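Long-range contact in SnoaL-like domain-containing protein (Silicibacter pomeroyi, PDB 3FLJ), which is of unknown function but has the cystatin-like fold of SnoaL-like proteins, whose curved sheet and helices commonly enclose a ligand pocket: residues A[80-94]-A[103-115]. Sequence-based numbering, arbitrary orientation. Where two conformers were deposited one is given.
Sequences YRRIMGEGKDWALEF and AVGVDLITLNEGG
F94 N to G105 O (2.8 Å) and G105 N to F94 O close one of the hydrogen-bonded pairs of an antiparallel beta hairpin, strands 89-98 and 101-111, in the curved sheet of the cystatin-like fold. W90 with I109 and L92 with D107 are the same kind of pair, and L111 N to K88 O extends the run.

On the face bearing F94, L92 and W90, which meets helix 22-31 through W90 and I109, the F94 ring reaches across to its pair partner: with CG between the backbone N and carbonyl carbon (chi1 63°), it lays one face over G105, whose CA sits 3.8 Å from the ring centroid in a CH-pi contact. A CB on G105 would strike F94 CZ. F94 also stacks on F78, and an alanine in its place would probably leave the G105 backbone without its aromatic cover and F78 without that stack. Further along, L92 CD1 meets I109 CG1, while L111 CD1 approaches W90 NE1, which bonds to G87 O in the type II' turn.

The opposite face joins A91 CB to V106 CG1 (3.8 Å), and L108 and E93 there pack against the second subunit. At a classic beta bulge, R81 and R82 both salt-bridge E93, R81 also reaching Q95 and E121 of the second subunit; R82 grips OE1 side-on with NE and NH2.

Buried D107 sends one oxygen toward each of two rings. Its OD1 lies 3.3 Å from F94 CE2 and close to an unidentified bound molecule, consistent with a pocket here; Y80 OH donates to D107 OD2 at 2.6 Å, nearly along the C-O axis, the ring and carboxylate planes 75° apart.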
ATOM      1  N   TYR A  80       0.416  10.781  -8.520  1.00 43.92           N
ATOM      2  CA  TYR A  80      -0.496   9.647  -8.424  1.00 43.73           C
ATOM      3  C   TYR A  80      -0.441   8.906  -9.760  1.00 43.30           C
ATOM      4  O   TYR A  80      -0.181   9.523 -10.797  1.00 43.33           O
ATOM      5  CB  TYR A  80      -1.918  10.085  -8.062  1.00 43.58           C
ATOM      6  CG  TYR A  80      -2.021  10.523  -6.622  1.00 42.54           C
ATOM      7  CD1 TYR A  80      -2.025   9.574  -5.596  1.00 40.82           C
ATOM      8  CD2 TYR A  80      -2.120  11.883  -6.269  1.00 42.98           C
ATOM      9  CE1 TYR A  80      -2.118   9.951  -4.237  1.00 44.28           C
ATOM     10  CE2 TYR A  80      -2.231  12.274  -4.902  1.00 44.75           C
ATOM     11  CZ  TYR A  80      -2.230  11.298  -3.900  1.00 45.05           C
ATOM     12  OH  TYR A  80      -2.324  11.654  -2.587  1.00 45.38           O
ATOM     13  N   ARG A  81      -0.608   7.584  -9.702  1.00 43.33           N
ATOM     14  CA  ARG A  81      -0.633   6.698 -10.875  1.00 44.13           C
ATOM     15  C   ARG A  81      -2.047   6.217 -11.140  1.00 43.10           C
ATOM     16  O   ARG A  81      -2.540   6.361 -12.255  1.00 42.85           O
ATOM     17  CB  ARG A  81       0.311   5.517 -10.683  1.00 43.52           C
ATOM     18  CG  ARG A  81       1.746   5.981 -10.461  1.00 47.49           C
ATOM     19  CD  ARG A  81       2.776   4.924 -10.727  1.00 46.48           C
ATOM     20  NE  ARG A  81       2.605   3.701  -9.925  1.00 49.98           N
ATOM     21  CZ  ARG A  81       3.511   2.718  -9.831  1.00 49.21           C
ATOM     22  NH1 ARG A  81       4.705   2.792 -10.424  1.00 47.90           N
ATOM     23  NH2 ARG A  81       3.240   1.645  -9.108  1.00 50.51           N
ATOM     24  N   ARG A  82      -2.685   5.652 -10.109  1.00 42.84           N
ATOM     25  CA  ARG A  82      -4.057   5.139 -10.202  1.00 43.19           C
ATOM     26  C   ARG A  82      -4.934   5.592  -9.035  1.00 42.52           C
ATOM     27  O   ARG A  82      -4.472   5.601  -7.901  1.00 44.34           O
ATOM     28  CB  ARG A  82      -4.062   3.617 -10.319  1.00 42.38           C
ATOM     29  CG  ARG A  82      -3.499   3.121 -11.641  1.00 44.43           C
ATOM     30  CD  ARG A  82      -3.709   1.625 -11.786  1.00 45.15           C
ATOM     31  NE  ARG A  82      -2.943   0.834 -10.820  1.00 46.75           N
ATOM     32  CZ  ARG A  82      -3.039  -0.496 -10.647  1.00 50.16           C
ATOM     33  NH1 ARG A  82      -3.853  -1.233 -11.383  1.00 51.06           N
ATOM     34  NH2 ARG A  82      -2.292  -1.122  -9.734  1.00 50.73           N
ATOM     35  N   ILE A  83      -6.174   5.981  -9.348  1.00 42.73           N
ATOM     36  CA  ILE A  83      -7.192   6.407  -8.375  1.00 42.63           C
ATOM     37  C   ILE A  83      -8.252   5.317  -8.467  1.00 42.09           C
ATOM     38  O   ILE A  83      -8.956   5.246  -9.466  1.00 41.52           O
ATOM     39  CB  ILE A  83      -7.803   7.813  -8.719  1.00 43.26           C
ATOM     40  CG1 ILE A  83      -6.725   8.878  -8.992  1.00 44.04           C
ATOM     41  CG2 ILE A  83      -8.764   8.275  -7.615  1.00 42.29           C
ATOM     42  CD1 ILE A  83      -5.737   9.083  -7.873  1.00 45.28           C
HETATM   43  N   MSE A  84      -8.358   4.467  -7.447  1.00 42.92           N
HETATM   44  CA  MSE A  84      -9.276   3.310  -7.455  1.00 42.89           C
HETATM   45  C   MSE A  84     -10.246   3.371  -6.289  1.00 43.96           C
HETATM   46  O   MSE A  84      -9.849   3.699  -5.178  1.00 44.94           O
HETATM   47  CB  MSE A  84      -8.457   2.021  -7.400  1.00 43.73           C
HETATM   48  CG  MSE A  84      -7.654   1.789  -8.676  1.00 45.54           C
HETATM   49 SE   MSE A  84      -6.310   0.423  -8.520  0.75 40.60          SE
HETATM   50  CE  MSE A  84      -5.137   1.325  -7.380  1.00 41.09           C
ATOM     51  N   GLY A  85     -11.515   3.052  -6.551  1.00 43.21           N
ATOM     52  CA  GLY A  85     -12.543   3.049  -5.513  1.00 43.90           C
ATOM     53  C   GLY A  85     -13.875   3.580  -5.979  1.00 44.54           C
ATOM     54  O   GLY A  85     -14.108   3.752  -7.178  1.00 43.67           O
ATOM     55  N   GLU A  86     -14.749   3.815  -5.002  1.00 45.77           N
ATOM     56  CA  GLU A  86     -16.115   4.302  -5.233  1.00 46.42           C
ATOM     57  C   GLU A  86     -16.717   4.721  -3.903  1.00 45.91           C
ATOM     58  O   GLU A  86     -16.382   4.127  -2.860  1.00 45.75           O
ATOM     59  CB  GLU A  86     -16.973   3.188  -5.865  1.00 46.20           C
ATOM     60  CG  GLU A  86     -18.368   3.617  -6.324  1.00 47.80           C
ATOM     61  CD  GLU A  86     -19.113   2.570  -7.189  1.00 49.68           C
ATOM     62  OE1 GLU A  86     -18.534   1.507  -7.559  1.00 58.29           O
ATOM     63  OE2 GLU A  86     -20.307   2.831  -7.500  1.00 53.43           O
ATOM     64  N   GLY A  87     -17.593   5.727  -3.948  1.00 45.77           N
ATOM     65  CA  GLY A  87     -18.319   6.213  -2.783  1.00 45.72           C
ATOM     66  C   GLY A  87     -17.426   6.770  -1.694  1.00 46.08           C
ATOM     67  O   GLY A  87     -16.856   7.844  -1.857  1.00 46.33           O
ATOM     68  N   LYS A  88     -17.309   6.028  -0.596  1.00 46.00           N
ATOM     69  CA  LYS A  88     -16.512   6.432   0.568  1.00 46.48           C
ATOM     70  C   LYS A  88     -15.183   5.708   0.728  1.00 45.07           C
ATOM     71  O   LYS A  88     -14.401   6.124   1.570  1.00 44.36           O
ATOM     72  CB  LYS A  88     -17.373   6.296   1.834  1.00 47.85           C
ATOM     73  CG  LYS A  88     -18.524   7.323   1.800  1.00 50.05           C
ATOM     74  CD  LYS A  88     -19.463   7.237   2.978  1.00 50.75           C
ATOM     75  CE  LYS A  88     -20.492   8.355   2.910  1.00 55.39           C
ATOM     76  NZ  LYS A  88     -21.272   8.392   1.635  1.00 62.65           N
ATOM     77  N   ASP A  89     -14.895   4.716  -0.126  1.00 44.00           N
ATOM     78  CA  ASP A  89     -13.715   3.846  -0.019  1.00 43.66           C
ATOM     79  C   ASP A  89     -12.813   4.041  -1.221  1.00 43.09           C
ATOM     80  O   ASP A  89     -13.240   3.762  -2.335  1.00 41.77           O
ATOM     81  CB  ASP A  89     -14.201   2.390   0.028  1.00 44.76           C
ATOM     82  CG  ASP A  89     -15.054   2.097   1.250  1.00 47.93           C
ATOM     83  OD1 ASP A  89     -14.596   2.407   2.360  1.00 48.47           O
ATOM     84  OD2 ASP A  89     -16.182   1.565   1.099  1.00 60.59           O
ATOM     85  N   TRP A  90     -11.584   4.535  -0.997  1.00 43.31           N
ATOM     86  CA  TRP A  90     -10.620   4.834  -2.078  1.00 43.02           C
ATOM     87  C   TRP A  90      -9.185   4.398  -1.781  1.00 42.87           C
ATOM     88  O   TRP A  90      -8.780   4.352  -0.621  1.00 43.43           O
ATOM     89  CB  TRP A  90     -10.620   6.341  -2.382  1.00 42.92           C
ATOM     90  CG  TRP A  90     -11.939   6.835  -2.873  1.00 41.49           C
ATOM     91  CD1 TRP A  90     -12.978   7.259  -2.118  1.00 42.62           C
ATOM     92  CD2 TRP A  90     -12.374   6.900  -4.232  1.00 40.16           C
ATOM     93  NE1 TRP A  90     -14.035   7.604  -2.916  1.00 43.52           N
ATOM     94  CE2 TRP A  90     -13.704   7.391  -4.222  1.00 42.60           C
ATOM     95  CE3 TRP A  90     -11.767   6.603  -5.462  1.00 43.39           C
ATOM     96  CZ2 TRP A  90     -14.443   7.604  -5.395  1.00 41.24           C
ATOM     97  CZ3 TRP A  90     -12.501   6.803  -6.638  1.00 43.10           C
ATOM     98  CH2 TRP A  90     -13.822   7.314  -6.593  1.00 44.60           C
ATOM     99  N   ALA A  91      -8.446   4.075  -2.848  1.00 42.40           N
ATOM    100  CA  ALA A  91      -7.021   3.707  -2.792  1.00 43.33           C
ATOM    101  C   ALA A  91      -6.334   4.526  -3.891  1.00 43.34           C
ATOM    102  O   ALA A  91      -6.629   4.319  -5.076  1.00 42.90           O
ATOM    103  CB  ALA A  91      -6.848   2.214  -3.038  1.00 42.98           C
ATOM    104  N   LEU A  92      -5.510   5.502  -3.494  1.00 42.73           N
ATOM    105  CA  LEU A  92      -4.782   6.367  -4.428  1.00 42.78           C
ATOM    106  C   LEU A  92      -3.316   5.919  -4.458  1.00 42.69           C
ATOM    107  O   LEU A  92      -2.550   6.169  -3.520  1.00 42.20           O
ATOM    108  CB  LEU A  92      -4.885   7.848  -4.057  1.00 44.17           C
ATOM    109  CG  LEU A  92      -6.250   8.535  -4.107  1.00 43.54           C
ATOM    110  CD1 LEU A  92      -7.124   8.112  -2.952  1.00 44.09           C
ATOM    111  CD2 LEU A  92      -6.098  10.087  -4.141  1.00 43.38           C
ATOM    112  N   GLU A  93      -2.948   5.260  -5.551  1.00 42.05           N
ATOM    113  CA  GLU A  93      -1.599   4.750  -5.770  1.00 42.88           C
ATOM    114  C   GLU A  93      -0.707   5.874  -6.277  1.00 42.57           C
ATOM    115  O   GLU A  93      -1.084   6.562  -7.217  1.00 41.57           O
ATOM    116  CB  GLU A  93      -1.647   3.613  -6.787  1.00 42.76           C
ATOM    117  CG  GLU A  93      -0.326   3.001  -7.225  1.00 41.84           C
ATOM    118  CD  GLU A  93      -0.549   2.048  -8.374  1.00 44.44           C
ATOM    119  OE1 GLU A  93      -1.550   1.327  -8.353  1.00 51.23           O
ATOM    120  OE2 GLU A  93       0.236   2.034  -9.310  1.00 51.26           O
ATOM    121  N   PHE A  94       0.481   6.014  -5.681  1.00 42.63           N
ATOM    122  CA  PHE A  94       1.464   7.031  -6.079  1.00 43.51           C
ATOM    123  C   PHE A  94       2.882   6.485  -6.200  1.00 43.90           C
ATOM    124  O   PHE A  94       3.179   5.397  -5.696  1.00 44.45           O
ATOM    125  CB  PHE A  94       1.446   8.210  -5.094  1.00 44.21           C
ATOM    126  CG  PHE A  94       1.849   7.860  -3.673  1.00 43.22           C
ATOM    127  CD1 PHE A  94       3.197   7.887  -3.283  1.00 45.57           C
ATOM    128  CD2 PHE A  94       0.883   7.541  -2.718  1.00 44.51           C
ATOM    129  CE1 PHE A  94       3.584   7.583  -1.953  1.00 45.84           C
ATOM    130  CE2 PHE A  94       1.248   7.245  -1.379  1.00 45.50           C
ATOM    131  CZ  PHE A  94       2.603   7.262  -0.998  1.00 44.91           C
ATOM    132  N   ALA A 103      10.226   5.231  -4.415  1.00 42.38           N
ATOM    133  CA  ALA A 103       9.131   4.702  -3.592  1.00 42.87           C
ATOM    134  C   ALA A 103       7.826   4.612  -4.377  1.00 42.84           C
ATOM    135  O   ALA A 103       7.597   5.419  -5.285  1.00 42.89           O
ATOM    136  CB  ALA A 103       8.908   5.570  -2.343  1.00 43.19           C
ATOM    137  N   VAL A 104       7.022   3.602  -4.039  1.00 41.66           N
ATOM    138  CA  VAL A 104       5.639   3.440  -4.502  1.00 42.00           C
ATOM    139  C   VAL A 104       4.784   3.266  -3.237  1.00 41.65           C
ATOM    140  O   VAL A 104       5.195   2.580  -2.293  1.00 41.70           O
ATOM    141  CB  VAL A 104       5.474   2.238  -5.465  1.00 42.01           C
ATOM    142  CG1 VAL A 104       4.009   1.990  -5.809  1.00 41.08           C
ATOM    143  CG2 VAL A 104       6.279   2.486  -6.745  1.00 40.42           C
ATOM    144  N   GLY A 105       3.611   3.888  -3.217  1.00 41.55           N
ATOM    145  CA  GLY A 105       2.692   3.772  -2.093  1.00 41.81           C
ATOM    146  C   GLY A 105       1.239   3.891  -2.471  1.00 42.09           C
ATOM    147  O   GLY A 105       0.922   4.079  -3.642  1.00 41.37           O
ATOM    148  N   VAL A 106       0.382   3.700  -1.464  1.00 42.07           N
ATOM    149  CA  VAL A 106      -1.074   3.869  -1.570  1.00 42.75           C
ATOM    150  C   VAL A 106      -1.606   4.663  -0.369  1.00 43.94           C
ATOM    151  O   VAL A 106      -1.276   4.334   0.771  1.00 44.91           O
ATOM    152  CB  VAL A 106      -1.837   2.518  -1.641  1.00 42.38           C
ATOM    153  CG1 VAL A 106      -3.398   2.745  -1.655  1.00 43.18           C
ATOM    154  CG2 VAL A 106      -1.396   1.727  -2.871  1.00 43.63           C
ATOM    155  N   ASP A 107      -2.405   5.699  -0.651  1.00 44.81           N
ATOM    156  CA  ASP A 107      -3.173   6.429   0.368  1.00 45.09           C
ATOM    157  C   ASP A 107      -4.525   5.718   0.446  1.00 44.12           C
ATOM    158  O   ASP A 107      -5.304   5.773  -0.512  1.00 43.35           O
ATOM    159  CB  ASP A 107      -3.382   7.905  -0.022  1.00 45.87           C
ATOM    160  CG  ASP A 107      -2.076   8.694  -0.117  1.00 48.07           C
ATOM    161  OD1 ASP A 107      -1.123   8.414   0.646  1.00 50.21           O
ATOM    162  OD2 ASP A 107      -2.025   9.634  -0.932  1.00 50.36           O
ATOM    163  N   LEU A 108      -4.789   5.037   1.565  1.00 44.46           N
ATOM    164  CA  LEU A 108      -6.064   4.336   1.802  1.00 44.44           C
ATOM    165  C   LEU A 108      -6.977   5.333   2.501  1.00 44.02           C
ATOM    166  O   LEU A 108      -6.727   5.690   3.660  1.00 44.43           O
ATOM    167  CB  LEU A 108      -5.871   3.077   2.642  1.00 44.40           C
ATOM    168  CG  LEU A 108      -5.073   1.952   1.977  1.00 45.46           C
ATOM    169  CD1 LEU A 108      -4.625   0.908   3.012  1.00 39.90           C
ATOM    170  CD2 LEU A 108      -5.888   1.313   0.831  1.00 40.45           C
ATOM    171  N   ILE A 109      -8.028   5.763   1.800  1.00 42.55           N
ATOM    172  CA  ILE A 109      -8.940   6.804   2.277  1.00 42.91           C
ATOM    173  C   ILE A 109     -10.332   6.264   2.538  1.00 43.02           C
ATOM    174  O   ILE A 109     -10.872   5.547   1.694  1.00 43.11           O
ATOM    175  CB  ILE A 109      -9.032   7.971   1.256  1.00 42.38           C
ATOM    176  CG1 ILE A 109      -7.653   8.611   1.010  1.00 44.19           C
ATOM    177  CG2 ILE A 109     -10.039   9.058   1.712  1.00 42.27           C
ATOM    178  CD1 ILE A 109      -6.948   9.236   2.221  1.00 44.35           C
ATOM    179  N   THR A 110     -10.880   6.614   3.707  1.00 43.17           N
ATOM    180  CA  THR A 110     -12.267   6.344   4.084  1.00 43.28           C
ATOM    181  C   THR A 110     -12.902   7.712   4.339  1.00 44.00           C
ATOM    182  O   THR A 110     -12.411   8.470   5.193  1.00 43.97           O
ATOM    183  CB  THR A 110     -12.396   5.471   5.333  1.00 44.44           C
ATOM    184  OG1 THR A 110     -11.534   4.332   5.199  1.00 45.20           O
ATOM    185  CG2 THR A 110     -13.852   5.002   5.508  1.00 40.98           C
ATOM    186  N   LEU A 111     -13.951   8.036   3.578  1.00 43.31           N
ATOM    187  CA  LEU A 111     -14.687   9.296   3.735  1.00 43.65           C
ATOM    188  C   LEU A 111     -15.857   9.081   4.690  1.00 43.46           C
ATOM    189  O   LEU A 111     -16.379   7.966   4.801  1.00 43.47           O
ATOM    190  CB  LEU A 111     -15.198   9.827   2.386  1.00 43.28           C
ATOM    191  CG  LEU A 111     -14.144  10.059   1.283  1.00 41.90           C
ATOM    192  CD1 LEU A 111     -14.818  10.455  -0.043  1.00 37.97           C
ATOM    193  CD2 LEU A 111     -13.097  11.096   1.691  1.00 40.46           C
ATOM    194  N   ASN A 112     -16.245  10.147   5.389  1.00 44.17           N
ATOM    195  CA  ASN A 112     -17.432  10.137   6.290  1.00 45.26           C
ATOM    196  C   ASN A 112     -18.673  10.597   5.498  1.00 45.48           C
ATOM    197  O   ASN A 112     -18.532  10.925   4.309  1.00 45.08           O
ATOM    198  CB  ASN A 112     -17.176  10.947   7.587  1.00 44.80           C
ATOM    199  CG  ASN A 112     -16.913  12.442   7.356  1.00 45.78           C
ATOM    200  OD1 ASN A 112     -17.253  13.021   6.323  1.00 41.88           O
ATOM    201  ND2 ASN A 112     -16.300  13.066   8.347  1.00 42.42           N
ATOM    202  N   GLU A 113     -19.850  10.634   6.150  1.00 46.51           N
ATOM    203  CA  GLU A 113     -21.135  11.082   5.548  0.50 46.29           C
ATOM    204  C   GLU A 113     -21.032  12.482   4.922  1.00 46.18           C
ATOM    205  O   GLU A 113     -21.641  12.759   3.895  1.00 46.67           O
ATOM    206  CB  GLU A 113     -22.262  11.069   6.613  0.50 46.44           C
ATOM    207  CG  GLU A 113     -23.683  11.426   6.107  0.50 46.65           C
ATOM    208  CD  GLU A 113     -24.754  11.409   7.197  0.50 46.20           C
ATOM    209  OE1 GLU A 113     -24.668  10.607   8.147  0.50 47.03           O
ATOM    210  OE2 GLU A 113     -25.703  12.205   7.085  0.50 45.73           O
ATOM    211  N   GLY A 114     -20.268  13.362   5.578  1.00 45.82           N
ATOM    212  CA  GLY A 114     -20.033  14.733   5.104  1.00 45.73           C
ATOM    213  C   GLY A 114     -19.022  14.876   3.960  1.00 45.84           C
ATOM    214  O   GLY A 114     -18.776  15.995   3.512  1.00 46.49           O
ATOM    215  N   GLY A 115     -18.422  13.772   3.495  1.00 44.70           N
ATOM    216  CA  GLY A 115     -17.459  13.787   2.398  1.00 45.12           C
ATOM    217  C   GLY A 115     -16.021  14.134   2.756  1.00 44.28           C
ATOM    218  O   GLY A 115     -15.207  14.210   1.860  1.00 43.90           O
TER